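Local coordinates for protein sortase B (Clostridium perfringens, PDB 5YFK) that is a class B sortase transpeptidase that probably anchors surface proteins to the cell wall by cleaving a sorting signal and joining the new end to peptidoglycan, at residues R56-V61 with N65-V70; N76-Y79 with N85-K88; Y156-K161 with E185-F190; D105-V110 with E178-E183; I124-F127 with N131-N134. The protein carries 1 engineered substitution. All coordinates share one frame; numbering follows the deposited sequence.

Contact 1. Residues R56-V61 with N65-V70; sequences RFWIKV and NIDFPV
The indole of Trp58 lies like a flat lid over the facing strand. Its centre covers the carbonyl carbon of Phe68, and Pro69 CD stands beneath the six-membered ring, 3.8 Å from the centroid, in a CH-pi contact. Turning CG anti to the backbone N (chi1 -166°) sends the indole across the strand pair, where NE1 meets Asp67 OD1 at 2.7 Å, close to the ring plane. The bent Lys60 chain fills the hollow beside this carboxylate, with Lys60 CD 3.5 Å from Asp67 CG. Its NZ drops onto Ile66 O from above the carbonyl plane at 3.0 Å, while Val61 N reaches that oxygen from the opposite face. NZ also bonds to Thr64 O and, through a water, to Asp67 OD2, which forms a salt bridge with Arg21.

On the other side of the sheet Val70 is the main bump. Its CB sits over the Phe57 ring, 4.0 Å from the centroid, and its CG2 presses tightly into the notch beside Ile59 CG2 at 3.5 Å. Val61 and Ile66 lie alongside each other farther on. Paired backbone bonds join Ile59 and Phe68, and Val70 O accepts from Arg56 N and, weakly, from Phe57 N, a classic beta bulge. Together these features make an antiparallel beta hairpin, the first two strands of the sortase beta fold.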
# COMPACT_ATOMS: atom_id res chain seq x y z
N ARG A 56 -0.09 -11.25 -4.09
CA ARG A 56 -0.47 -11.46 -2.70
C ARG A 56 -1.85 -10.92 -2.35
O ARG A 56 -2.59 -11.55 -1.58
CB ARG A 56 0.57 -10.83 -1.76
CG ARG A 56 1.98 -11.38 -1.93
CD ARG A 56 2.10 -12.79 -1.35
NE ARG A 56 3.44 -13.36 -1.55
CZ ARG A 56 3.77 -14.17 -2.54
NH1 ARG A 56 2.86 -14.52 -3.45
NH2 ARG A 56 5.01 -14.61 -2.66
N PHE A 57 -2.18 -9.72 -2.82
CA PHE A 57 -3.47 -9.13 -2.52
C PHE A 57 -3.79 -7.98 -3.47
O PHE A 57 -2.93 -7.52 -4.23
CB PHE A 57 -3.53 -8.65 -1.04
CG PHE A 57 -2.42 -7.70 -0.66
CD1 PHE A 57 -2.61 -6.33 -0.73
CD2 PHE A 57 -1.27 -8.18 -0.04
CE1 PHE A 57 -1.60 -5.45 -0.36
CE2 PHE A 57 -0.29 -7.30 0.43
CZ PHE A 57 -0.48 -5.93 0.30
N TRP A 58 -5.02 -7.48 -3.38
CA TRP A 58 -5.43 -6.32 -4.15
C TRP A 58 -5.54 -5.09 -3.22
O TRP A 58 -5.93 -5.21 -2.06
CB TRP A 58 -6.77 -6.59 -4.84
CG TRP A 58 -7.09 -5.58 -5.93
CD1 TRP A 58 -7.52 -4.30 -5.75
CD2 TRP A 58 -6.82 -5.72 -7.32
NE1 TRP A 58 -7.61 -3.66 -6.96
CE2 TRP A 58 -7.08 -4.47 -7.92
CE3 TRP A 58 -6.30 -6.76 -8.10
CZ2 TRP A 58 -7.03 -4.30 -9.28
CZ3 TRP A 58 -6.24 -6.58 -9.46
CH2 TRP A 58 -6.58 -5.35 -10.04
N ILE A 59 -5.14 -3.95 -3.73
CA ILE A 59 -5.27 -2.69 -2.98
C ILE A 59 -6.11 -1.70 -3.78
O ILE A 59 -5.88 -1.45 -4.96
CB ILE A 59 -3.87 -2.10 -2.66
CG1 ILE A 59 -3.98 -0.88 -1.75
CG2 ILE A 59 -3.11 -1.75 -3.91
CD1 ILE A 59 -2.65 -0.44 -1.16
N LYS A 60 -6.99 -1.01 -3.06
CA LYS A 60 -7.72 0.09 -3.59
C LYS A 60 -7.77 1.21 -2.57
O LYS A 60 -8.17 1.00 -1.42
CB LYS A 60 -9.15 -0.35 -3.96
CG LYS A 60 -10.07 0.79 -4.41
CD LYS A 60 -9.62 1.40 -5.71
CE LYS A 60 -10.00 2.87 -5.83
NZ LYS A 60 -9.18 3.56 -6.86
N VAL A 61 -7.51 2.43 -3.03
CA VAL A 61 -7.51 3.59 -2.14
C VAL A 61 -8.60 4.56 -2.51
O VAL A 61 -8.70 5.03 -3.64
CB VAL A 61 -6.14 4.29 -2.06
CG1 VAL A 61 -6.22 5.52 -1.13
CG2 VAL A 61 -5.08 3.33 -1.55
N ASN A 65 -7.04 6.90 -8.05
CA ASN A 65 -6.87 5.86 -9.07
C ASN A 65 -5.95 4.73 -8.66
O ASN A 65 -5.50 3.96 -9.50
CB ASN A 65 -6.38 6.46 -10.38
CG ASN A 65 -4.98 7.03 -10.29
OD1 ASN A 65 -4.45 7.25 -9.21
ND2 ASN A 65 -4.36 7.23 -11.44
N ILE A 66 -5.75 4.59 -7.36
CA ILE A 66 -4.96 3.49 -6.84
C ILE A 66 -5.85 2.25 -6.67
O ILE A 66 -6.71 2.18 -5.80
CB ILE A 66 -4.23 3.86 -5.53
CG1 ILE A 66 -3.32 5.06 -5.75
CG2 ILE A 66 -3.39 2.67 -5.04
CD1 ILE A 66 -2.89 5.68 -4.45
N ASP A 67 -5.65 1.30 -7.56
CA ASP A 67 -6.57 0.19 -7.78
C ASP A 67 -5.80 -0.90 -8.52
O ASP A 67 -5.78 -0.97 -9.77
CB ASP A 67 -7.76 0.65 -8.63
CG ASP A 67 -8.90 -0.34 -8.65
OD1 ASP A 67 -8.79 -1.43 -8.05
OD2 ASP A 67 -9.93 -0.00 -9.27
N PHE A 68 -5.03 -1.67 -7.75
CA PHE A 68 -3.98 -2.50 -8.32
C PHE A 68 -3.89 -3.87 -7.64
O PHE A 68 -4.02 -3.98 -6.42
CB PHE A 68 -2.63 -1.80 -8.16
CG PHE A 68 -2.53 -0.49 -8.89
CD1 PHE A 68 -2.48 -0.46 -10.27
CD2 PHE A 68 -2.40 0.69 -8.20
CE1 PHE A 68 -2.37 0.74 -10.95
CE2 PHE A 68 -2.30 1.89 -8.86
CZ PHE A 68 -2.27 1.91 -10.24
N PRO A 69 -3.32 -4.84 -8.38
CA PRO A 69 -2.75 -6.02 -7.74
C PRO A 69 -1.38 -5.71 -7.10
O PRO A 69 -0.72 -4.76 -7.49
CB PRO A 69 -2.59 -6.99 -8.92
CG PRO A 69 -2.31 -6.09 -10.07
CD PRO A 69 -3.10 -4.83 -9.85
N VAL A 70 -1.11 -6.36 -5.98
CA VAL A 70 0.13 -6.21 -5.25
C VAL A 70 0.88 -7.53 -5.22
O VAL A 70 0.32 -8.56 -4.86
CB VAL A 70 -0.12 -5.77 -3.80
CG1 VAL A 70 1.20 -5.51 -3.10
CG2 VAL A 70 -1.03 -4.56 -3.78
O HOH W 1 -10.24 2.80 -9.70

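Contact 2. Residues N76-Y79 with N85-K88; sequences NDFY and NKEK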
# COMPACT_ATOMS: atom_id res chain seq x y z
N ASN A 76 13.34 -5.73 -2.60
CA ASN A 76 12.56 -4.52 -2.83
C ASN A 76 13.04 -3.68 -4.02
O ASN A 76 12.78 -2.47 -4.07
CB ASN A 76 12.54 -3.68 -1.55
CG ASN A 76 11.81 -4.39 -0.41
OD1 ASN A 76 10.92 -5.17 -0.64
ND2 ASN A 76 12.13 -4.01 0.82
N ASP A 77 13.61 -4.35 -5.02
CA ASP A 77 14.10 -3.70 -6.23
C ASP A 77 13.49 -4.26 -7.52
O ASP A 77 13.17 -3.49 -8.44
CB ASP A 77 15.62 -3.82 -6.31
CG ASP A 77 16.22 -2.97 -7.40
OD1 ASP A 77 16.24 -1.73 -7.25
OD2 ASP A 77 16.62 -3.55 -8.44
N PHE A 78 13.23 -5.58 -7.56
CA PHE A 78 12.71 -6.20 -8.80
C PHE A 78 11.49 -5.44 -9.34
O PHE A 78 11.36 -5.24 -10.55
CB PHE A 78 12.38 -7.68 -8.61
CG PHE A 78 12.02 -8.40 -9.89
CD1 PHE A 78 13.00 -8.85 -10.76
CD2 PHE A 78 10.69 -8.62 -10.23
CE1 PHE A 78 12.67 -9.49 -11.95
CE2 PHE A 78 10.35 -9.26 -11.41
CZ PHE A 78 11.34 -9.71 -12.27
N TYR A 79 10.52 -5.20 -8.48
CA TYR A 79 9.24 -4.70 -8.97
C TYR A 79 9.20 -3.17 -9.05
O TYR A 79 8.20 -2.60 -9.48
CB TYR A 79 8.09 -5.25 -8.12
CG TYR A 79 7.72 -6.68 -8.51
CD1 TYR A 79 7.27 -6.96 -9.80
CD2 TYR A 79 7.93 -7.74 -7.65
CE1 TYR A 79 6.90 -8.24 -10.16
CE2 TYR A 79 7.58 -9.03 -8.01
CZ TYR A 79 7.21 -9.29 -9.32
OH TYR A 79 6.84 -10.56 -9.71
N ASN A 85 3.45 -8.86 -15.32
CA ASN A 85 3.91 -9.99 -16.14
C ASN A 85 5.41 -10.25 -16.03
O ASN A 85 5.94 -11.08 -16.76
CB ASN A 85 3.57 -9.75 -17.62
CG ASN A 85 2.09 -9.64 -17.88
OD1 ASN A 85 1.60 -8.63 -18.40
ND2 ASN A 85 1.35 -10.67 -17.49
N LYS A 86 6.09 -9.45 -15.21
CA LYS A 86 7.53 -9.56 -14.99
C LYS A 86 8.34 -9.07 -16.19
O LYS A 86 9.55 -9.29 -16.26
CB LYS A 86 7.91 -11.01 -14.66
CG LYS A 86 7.22 -11.55 -13.43
CD LYS A 86 8.02 -12.64 -12.73
CE LYS A 86 7.12 -13.54 -11.92
NZ LYS A 86 7.84 -14.71 -11.37
N GLU A 87 7.70 -8.32 -17.07
CA GLU A 87 8.39 -7.67 -18.16
C GLU A 87 9.08 -6.41 -17.64
O GLU A 87 8.59 -5.78 -16.69
CB GLU A 87 7.40 -7.34 -19.28
CG GLU A 87 6.71 -8.58 -19.85
CD GLU A 87 5.35 -8.30 -20.47
OE1 GLU A 87 4.86 -7.15 -20.37
OE2 GLU A 87 4.73 -9.25 -20.99
N LYS A 88 10.25 -6.11 -18.20
CA LYS A 88 10.87 -4.80 -18.04
C LYS A 88 9.83 -3.70 -18.11
O LYS A 88 9.02 -3.64 -19.03
CB LYS A 88 11.91 -4.57 -19.14
CG LYS A 88 13.07 -5.56 -19.14
CD LYS A 88 14.02 -5.33 -17.96
CE LYS A 88 14.60 -3.92 -17.96
NZ LYS A 88 15.33 -3.62 -19.22
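The hydroxyl oxygen of Tyr79 is gripped from two sources, Asp54 OD2 and Asn52 ND2, both in the link between helix 35-51 and strand 55-61, and the aliphatic chain of Lys86 passes beside it. No hydrogen bond joins the two segments. Instead Lys86 lies against the phenol end by its methylenes: CE is 3.7 Å from Tyr79 OH, and Lys86 CG and CD are each 3.9 Å from that same oxygen. The contact is therefore broadside, made along the length of a chain that is extended beyond CG (chi2 -153°). This leads the ammonium group past the hydroxyl toward Asp54, with which NZ forms a long, weak ion pair. The carboxylate of Asp54 thus hydrogen-bonds to the phenol and pairs only loosely with the lysine.

Phe78 adds a second, looser touch, its CE2 4.3 Å from Lys86 CD. Its ring is set against that of its neighbour, with Phe78 CD2 over the centre of the Tyr79 ring, 3.6 Å above the plane; it also stacks with the ring of His82. Lys86 itself is solvent-exposed, whereas Tyr79 is buried, packs on Phe95 and makes backbone bonds with Ser93. Its side chain comes to about 8 Å from that of His113, the predicted proton donor/acceptor. The contact belongs to the long irregular connection between strands 67-72 and 94-96, the second and third strands of the sortase fold, where a buried tyrosine ties the loop to the link between helix 35-51 and strand 55-61.

Contact 3. Residues Y156-K161 with E185-F190; sequences YQENAK and ESKSLF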
# COMPACT_ATOMS: atom_id res chain seq x y z
N TYR A 156 2.94 11.74 5.99
CA TYR A 156 4.16 12.54 6.12
C TYR A 156 5.14 12.35 4.97
O TYR A 156 5.04 11.40 4.19
CB TYR A 156 4.85 12.28 7.48
CG TYR A 156 5.34 10.87 7.72
CD1 TYR A 156 4.49 9.90 8.28
CD2 TYR A 156 6.63 10.49 7.38
CE1 TYR A 156 4.92 8.61 8.49
CE2 TYR A 156 7.11 9.23 7.68
CZ TYR A 156 6.24 8.27 8.17
OH TYR A 156 6.67 6.99 8.39
N GLN A 157 6.15 13.22 4.90
CA GLN A 157 7.23 12.96 3.97
C GLN A 157 8.55 13.25 4.63
O GLN A 157 8.64 14.04 5.58
CB GLN A 157 7.07 13.72 2.65
CG GLN A 157 6.83 15.21 2.77
CD GLN A 157 6.66 15.90 1.41
OE1 GLN A 157 6.36 15.27 0.39
NE2 GLN A 157 6.99 17.17 1.37
N GLU A 158 9.56 12.54 4.19
CA GLU A 158 10.89 12.79 4.73
C GLU A 158 11.91 12.20 3.81
O GLU A 158 11.59 11.59 2.82
CB GLU A 158 11.04 12.19 6.14
CG GLU A 158 10.77 10.69 6.21
CD GLU A 158 10.90 10.13 7.63
OE1 GLU A 158 11.64 9.14 7.83
OE2 GLU A 158 10.37 10.73 8.59
N ASN A 159 13.16 12.40 4.18
CA ASN A 159 14.27 11.94 3.40
C ASN A 159 14.29 10.40 3.29
O ASN A 159 14.10 9.71 4.29
CB ASN A 159 15.54 12.42 4.08
CG ASN A 159 16.77 11.80 3.49
OD1 ASN A 159 17.19 10.73 3.92
ND2 ASN A 159 17.31 12.43 2.47
N ALA A 160 14.67 9.87 2.14
CA ALA A 160 14.58 8.43 1.91
C ALA A 160 15.49 7.62 2.84
O ALA A 160 15.14 6.52 3.26
CB ALA A 160 14.86 8.10 0.47
N LYS A 161 16.69 8.12 3.10
CA LYS A 161 17.60 7.39 3.99
C LYS A 161 17.10 7.29 5.43
O LYS A 161 17.22 6.23 6.06
CB LYS A 161 18.99 8.03 3.94
CG LYS A 161 19.68 7.87 2.61
CD LYS A 161 20.10 6.44 2.40
CE LYS A 161 20.88 6.27 1.12
NZ LYS A 161 21.02 4.82 0.80
N GLU A 185 2.32 8.08 14.34
CA GLU A 185 1.20 9.00 14.52
C GLU A 185 1.70 10.44 14.74
O GLU A 185 1.18 11.38 14.14
CB GLU A 185 0.35 8.55 15.69
CG GLU A 185 -0.91 9.39 15.89
CD GLU A 185 -1.76 8.92 17.06
OE1 GLU A 185 -1.20 8.59 18.13
OE2 GLU A 185 -3.00 8.94 16.91
N SER A 186 2.76 10.59 15.53
CA SER A 186 3.34 11.89 15.86
C SER A 186 3.90 12.60 14.66
O SER A 186 3.88 13.82 14.59
CB SER A 186 4.46 11.73 16.89
OG SER A 186 3.89 11.33 18.12
N LYS A 187 4.38 11.83 13.70
CA LYS A 187 4.91 12.37 12.45
C LYS A 187 3.85 13.00 11.53
O LYS A 187 4.19 13.66 10.55
CB LYS A 187 5.61 11.24 11.68
CG LYS A 187 7.00 10.90 12.16
CD LYS A 187 7.64 9.98 11.15
CE LYS A 187 8.87 9.28 11.68
NZ LYS A 187 10.07 10.13 11.48
N SER A 188 2.58 12.60 11.69
CA SER A 188 1.55 12.99 10.73
C SER A 188 1.40 14.50 10.67
O SER A 188 1.42 15.18 11.70
CB SER A 188 0.20 12.36 11.06
OG SER A 188 -0.72 12.60 10.00
N LEU A 189 1.26 15.00 9.45
CA LEU A 189 0.82 16.38 9.19
C LEU A 189 -0.52 16.66 9.83
O LEU A 189 -0.76 17.79 10.30
CB LEU A 189 0.72 16.58 7.68
CG LEU A 189 2.04 16.48 6.94
CD1 LEU A 189 1.80 16.32 5.46
CD2 LEU A 189 2.92 17.70 7.20
N PHE A 190 -1.37 15.63 9.90
CA PHE A 190 -2.79 15.77 10.26
C PHE A 190 -3.20 14.70 11.27
O PHE A 190 -2.85 13.52 11.12
CB PHE A 190 -3.71 15.69 9.03
CG PHE A 190 -3.30 16.56 7.88
CD1 PHE A 190 -3.16 17.92 8.04
CD2 PHE A 190 -3.03 16.02 6.63
CE1 PHE A 190 -2.72 18.72 7.00
CE2 PHE A 190 -2.53 16.80 5.61
CZ PHE A 190 -2.41 18.17 5.78
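Lys187 spans Tyr156 and ends on Glu158, so one chain makes both the apolar and the ionic part of the contact. Its CD sits over one face of the Tyr156 ring, 3.7 Å from the centroid, in a CH-pi contact, while Lys187 CB touches the ring farther back, 3.8 Å from Tyr156 CD1. Beyond the ring the chain bends at its last torsion (chi4 -87°), bringing NZ to Glu158 OE2 at 3.0 Å in a salt bridge that uses the syn lone pair. NZ has a second carboxylate partner in Glu166. The other oxygens of these two acids, both OE1, lie close together, and the shared ammonium probably offsets their mutual repulsion.

The tyrosine hydroxyl is satisfied by Gln184 OE1, near the end of the same helix that leads to Lys187. After that helix, Ser188 N donates to Glu185 O at 3.1 Å. Ser188 OG donates to Phe190 O at 2.6 Å and also bonds to Val155 N, tying the departing chain to strand 146-159. Where that strand runs out, Asn159 OD1 caps helix 160-166, its bond from Lys161 N being weak. Glu158 pairs through its backbone with Arg217, the predicted transition-state stabiliser. The contact closes the base of the helical connection between the sixth and seventh strands, an insertion characteristic of class B sortases.

Contact 4. Residues D105-V110 with E178-E183; sequences DSNIVV and EKYLKE
Asn107 and Tyr180 meet at about a right angle, the amide coming from strand 107-111 and the phenol from helix 174-186. Their flat groups are turned 51° apart, and the approach to the ring is oblique. Asn107 ND2 lies 3.3 Å from Tyr180 OH and 3.7 Å from Tyr180 CE2, but the angle is too poor for the amide to hydrogen-bond to the hydroxyl. Both residues carry CG opposite the backbone N (chi1 -173° for Asn107, -172° for Tyr180), and both point toward the other segment. The two groups can thus touch although the nearest backbone positions, Asn107 CA and Leu181 CA, remain 9.8 Å apart.

What joins them is a third party. Lys168 O accepts from Asn107 ND2, and Lys168 N makes a weak bond to Tyr180 OH, so one backbone residue of the intervening loop serves both polar ends. The remaining amide oxygen, Asn107 OD1, bonds to Thr205 on the neighbouring strand, which fixes the rotation of the amide. Against the phenol lies the ring of Phe171, with Ile167 also touching it.

Both side chains are buried, yet the direct contact is small, because loop residues 167 to 171 fill the interval between helix and sheet. This is the packing of the helical insertion of class B sortases, placed between the sixth and seventh strands, against strand 107-111 of the central beta barrel.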
# COMPACT_ATOMS: atom_id res chain seq x y z
N ASP A 105 2.98 -10.38 10.42
CA ASP A 105 3.54 -9.06 10.75
C ASP A 105 2.44 -8.03 11.12
O ASP A 105 1.36 -8.02 10.54
CB ASP A 105 4.38 -8.55 9.58
CG ASP A 105 5.67 -9.34 9.38
OD1 ASP A 105 6.01 -10.19 10.24
OD2 ASP A 105 6.31 -9.13 8.33
N SER A 106 2.74 -7.15 12.08
CA SER A 106 1.78 -6.11 12.48
C SER A 106 1.79 -4.88 11.54
O SER A 106 0.87 -4.06 11.58
CB SER A 106 2.01 -5.70 13.94
OG SER A 106 1.27 -6.55 14.81
N ASN A 107 2.83 -4.74 10.71
CA ASN A 107 2.89 -3.64 9.72
C ASN A 107 3.13 -4.23 8.35
O ASN A 107 4.17 -4.83 8.11
CB ASN A 107 4.02 -2.68 10.05
CG ASN A 107 4.04 -1.44 9.17
OD1 ASN A 107 3.07 -1.14 8.44
ND2 ASN A 107 5.13 -0.68 9.27
N ILE A 108 2.15 -4.07 7.47
CA ILE A 108 2.28 -4.48 6.08
C ILE A 108 2.78 -3.26 5.31
O ILE A 108 2.15 -2.21 5.30
CB ILE A 108 0.93 -4.94 5.53
CG1 ILE A 108 0.39 -6.09 6.40
CG2 ILE A 108 1.06 -5.34 4.06
CD1 ILE A 108 -1.09 -6.37 6.24
N VAL A 109 3.92 -3.42 4.64
CA VAL A 109 4.55 -2.28 4.02
C VAL A 109 4.55 -2.43 2.53
O VAL A 109 5.03 -3.44 1.99
CB VAL A 109 6.00 -2.10 4.52
CG1 VAL A 109 6.71 -1.00 3.75
CG2 VAL A 109 6.00 -1.81 6.00
N VAL A 110 3.99 -1.43 1.85
CA VAL A 110 3.76 -1.53 0.42
C VAL A 110 4.37 -0.31 -0.27
O VAL A 110 4.19 0.83 0.19
CB VAL A 110 2.24 -1.62 0.12
CG1 VAL A 110 1.96 -1.70 -1.36
CG2 VAL A 110 1.63 -2.81 0.85
N GLU A 178 4.14 -0.34 20.42
CA GLU A 178 3.44 0.83 20.84
C GLU A 178 4.28 2.09 20.56
O GLU A 178 3.79 3.11 20.09
CB GLU A 178 3.08 0.74 22.31
CG GLU A 178 2.29 1.94 22.81
CD GLU A 178 0.94 2.09 22.12
OE1 GLU A 178 0.51 1.16 21.41
OE2 GLU A 178 0.30 3.15 22.28
N LYS A 179 5.57 1.98 20.83
CA LYS A 179 6.49 3.09 20.60
C LYS A 179 6.50 3.44 19.10
O LYS A 179 6.52 4.62 18.73
CB LYS A 179 7.89 2.67 21.05
CG LYS A 179 8.98 3.71 20.78
CD LYS A 179 10.26 3.40 21.54
CE LYS A 179 11.36 2.88 20.62
NZ LYS A 179 11.66 1.44 20.84
N TYR A 180 6.56 2.41 18.26
CA TYR A 180 6.49 2.62 16.80
C TYR A 180 5.22 3.33 16.35
O TYR A 180 5.25 4.27 15.54
CB TYR A 180 6.60 1.28 16.08
CG TYR A 180 6.73 1.43 14.57
CD1 TYR A 180 7.93 1.81 13.99
CD2 TYR A 180 5.64 1.20 13.73
CE1 TYR A 180 8.08 1.84 12.61
CE2 TYR A 180 5.77 1.26 12.35
CZ TYR A 180 6.97 1.62 11.79
OH TYR A 180 7.10 1.72 10.41
N LEU A 181 4.08 2.88 16.88
CA LEU A 181 2.80 3.47 16.53
C LEU A 181 2.78 4.95 16.90
O LEU A 181 2.33 5.78 16.12
CB LEU A 181 1.64 2.74 17.22
CG LEU A 181 1.43 1.30 16.70
CD1 LEU A 181 0.30 0.61 17.44
CD2 LEU A 181 1.16 1.33 15.21
N LYS A 182 3.22 5.25 18.11
CA LYS A 182 3.30 6.64 18.59
C LYS A 182 4.18 7.53 17.70
O LYS A 182 3.76 8.64 17.31
CB LYS A 182 3.79 6.66 20.05
CG LYS A 182 4.17 8.03 20.59
CD LYS A 182 3.93 8.13 22.08
CE LYS A 182 5.15 8.62 22.84
NZ LYS A 182 4.89 8.57 24.31
N GLU A 183 5.31 6.98 17.25
CA GLU A 183 6.20 7.70 16.35
C GLU A 183 5.47 7.99 15.04
O GLU A 183 5.53 9.10 14.53
CB GLU A 183 7.46 6.89 16.05
CG GLU A 183 8.19 7.33 14.78
CD GLU A 183 9.28 6.36 14.28
OE1 GLU A 183 8.96 5.18 13.95
OE2 GLU A 183 10.39 6.86 13.97

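Contact 5. Residues I124-F127 with N131-N134; sequences IKHF and NFFN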
# COMPACT_ATOMS: atom_id res chain seq x y z
N ILE A 124 -0.83 9.05 -3.87
CA ILE A 124 -0.54 9.14 -2.43
C ILE A 124 -0.22 10.57 -1.99
O ILE A 124 -0.60 11.02 -0.89
CB ILE A 124 0.63 8.20 -2.05
CG1 ILE A 124 0.27 6.74 -2.33
CG2 ILE A 124 1.03 8.42 -0.62
CD1 ILE A 124 -0.91 6.17 -1.60
N LYS A 125 0.29 11.36 -2.92
CA LYS A 125 0.69 12.74 -2.62
C LYS A 125 -0.54 13.63 -2.30
O LYS A 125 -0.43 14.58 -1.51
CB LYS A 125 1.47 13.28 -3.82
CG LYS A 125 0.61 13.69 -5.02
CD LYS A 125 1.47 14.07 -6.21
CE LYS A 125 0.64 14.64 -7.35
NZ LYS A 125 0.42 16.10 -7.16
N HIS A 126 -1.72 13.12 -2.61
CA HIS A 126 -2.94 13.93 -2.40
C HIS A 126 -3.21 13.99 -0.92
O HIS A 126 -3.86 14.91 -0.43
CB HIS A 126 -4.13 13.32 -3.11
CG HIS A 126 -4.10 13.46 -4.60
ND1 HIS A 126 -5.09 12.93 -5.41
CD2 HIS A 126 -3.29 14.17 -5.42
CE1 HIS A 126 -4.83 13.22 -6.67
NE2 HIS A 126 -3.77 14.01 -6.71
N PHE A 127 -2.73 13.00 -0.18
CA PHE A 127 -2.99 12.94 1.25
C PHE A 127 -2.26 14.02 2.03
O PHE A 127 -2.61 14.30 3.18
CB PHE A 127 -2.66 11.54 1.77
CG PHE A 127 -3.69 10.53 1.41
CD1 PHE A 127 -4.92 10.54 2.05
CD2 PHE A 127 -3.51 9.69 0.32
CE1 PHE A 127 -5.94 9.68 1.66
CE2 PHE A 127 -4.51 8.81 -0.07
CZ PHE A 127 -5.71 8.78 0.63
N ASN A 131 -7.78 18.77 3.33
CA ASN A 131 -9.14 18.50 2.89
C ASN A 131 -9.24 17.08 2.36
O ASN A 131 -10.15 16.35 2.69
CB ASN A 131 -9.58 19.48 1.80
CG ASN A 131 -10.00 20.83 2.36
OD1 ASN A 131 -10.46 20.94 3.51
ND2 ASN A 131 -9.88 21.86 1.53
N PHE A 132 -8.30 16.71 1.49
CA PHE A 132 -8.24 15.35 0.96
C PHE A 132 -8.15 14.31 2.08
O PHE A 132 -8.79 13.25 1.98
CB PHE A 132 -7.03 15.21 0.03
CG PHE A 132 -7.12 14.04 -0.92
CD1 PHE A 132 -6.69 12.77 -0.53
CD2 PHE A 132 -7.83 14.16 -2.10
CE1 PHE A 132 -6.84 11.68 -1.36
CE2 PHE A 132 -7.99 13.08 -2.95
CZ PHE A 132 -7.52 11.83 -2.56
N PHE A 133 -7.16 14.48 2.96
CA PHE A 133 -6.98 13.60 4.14
C PHE A 133 -8.28 13.43 4.93
O PHE A 133 -8.64 12.33 5.35
CB PHE A 133 -5.88 14.17 5.06
CG PHE A 133 -5.63 13.37 6.32
CD1 PHE A 133 -6.30 13.68 7.49
CD2 PHE A 133 -4.63 12.42 6.37
CE1 PHE A 133 -6.08 12.95 8.64
CE2 PHE A 133 -4.33 11.75 7.55
CZ PHE A 133 -5.07 12.02 8.68
N ASN A 134 -8.98 14.52 5.20
CA ASN A 134 -10.24 14.45 5.90
C ASN A 134 -11.31 13.67 5.16
O ASN A 134 -12.13 12.99 5.79
CB ASN A 134 -10.77 15.86 6.19
CG ASN A 134 -9.99 16.55 7.28
OD1 ASN A 134 -9.25 15.90 8.03
ND2 ASN A 134 -10.03 17.87 7.29
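Phe132 packs with one face on His126 and its edge on Phe127, and its packing is close on the inner part. His126 CB stands over the centre of the Phe132 ring, 3.5 Å from the centroid and only 7° off the normal, and the backbone oxygen His126 O lies 3.2 Å from Phe132 CB. The edge of the same ring turns onto the face of Phe127 in a T-shaped pair, with planes at 83° and Phe132 CE1 3.7 Å from Phe127 CZ. Phe127 is buried and continues inward onto Ile152, Val155 and Val220.

The outer part is looser. The imidazole of His126 leads away from the helix and turns its edge toward the face of Phe132, planes at 67°; His126 ND1 is 3.8 Å from Phe132 CE2. Both residues are partly exposed. Phe133 returns to the interior: its CB touches Phe127 O at 3.8 Å, and its ring makes a cation-pi contact with Arg192 and meets Phe190.

An aromatic cluster thus holds a 3-10 turn against the short helix 130-135, packing the connection between the fourth and fifth strands of the sortase fold onto its beta sheet.

In the fold
All five contacts lie in the single sortase domain. Along the chain, contact 1 closes before contact 2 opens; contact 5 falls between the two segments of contact 4, and the segments of contacts 3 and 4 alternate along the chain, both contacts using helix 174-186. Contacts 1, 3 and 4 reach the same mixed sheet. Phe57 of contact 1 packs on Ile108 and Val110 of contact 4, while Ile66 and Val61 touch Ile124 and Phe127 of contact 5. Phe190 links contact 3 to contact 5, whose centres are 14 Å apart. Contact 2 stands apart, about 28 Å centre to centre from contact 5 across the molecule. The barrel-like core is thus flanked by loops and helices at several points.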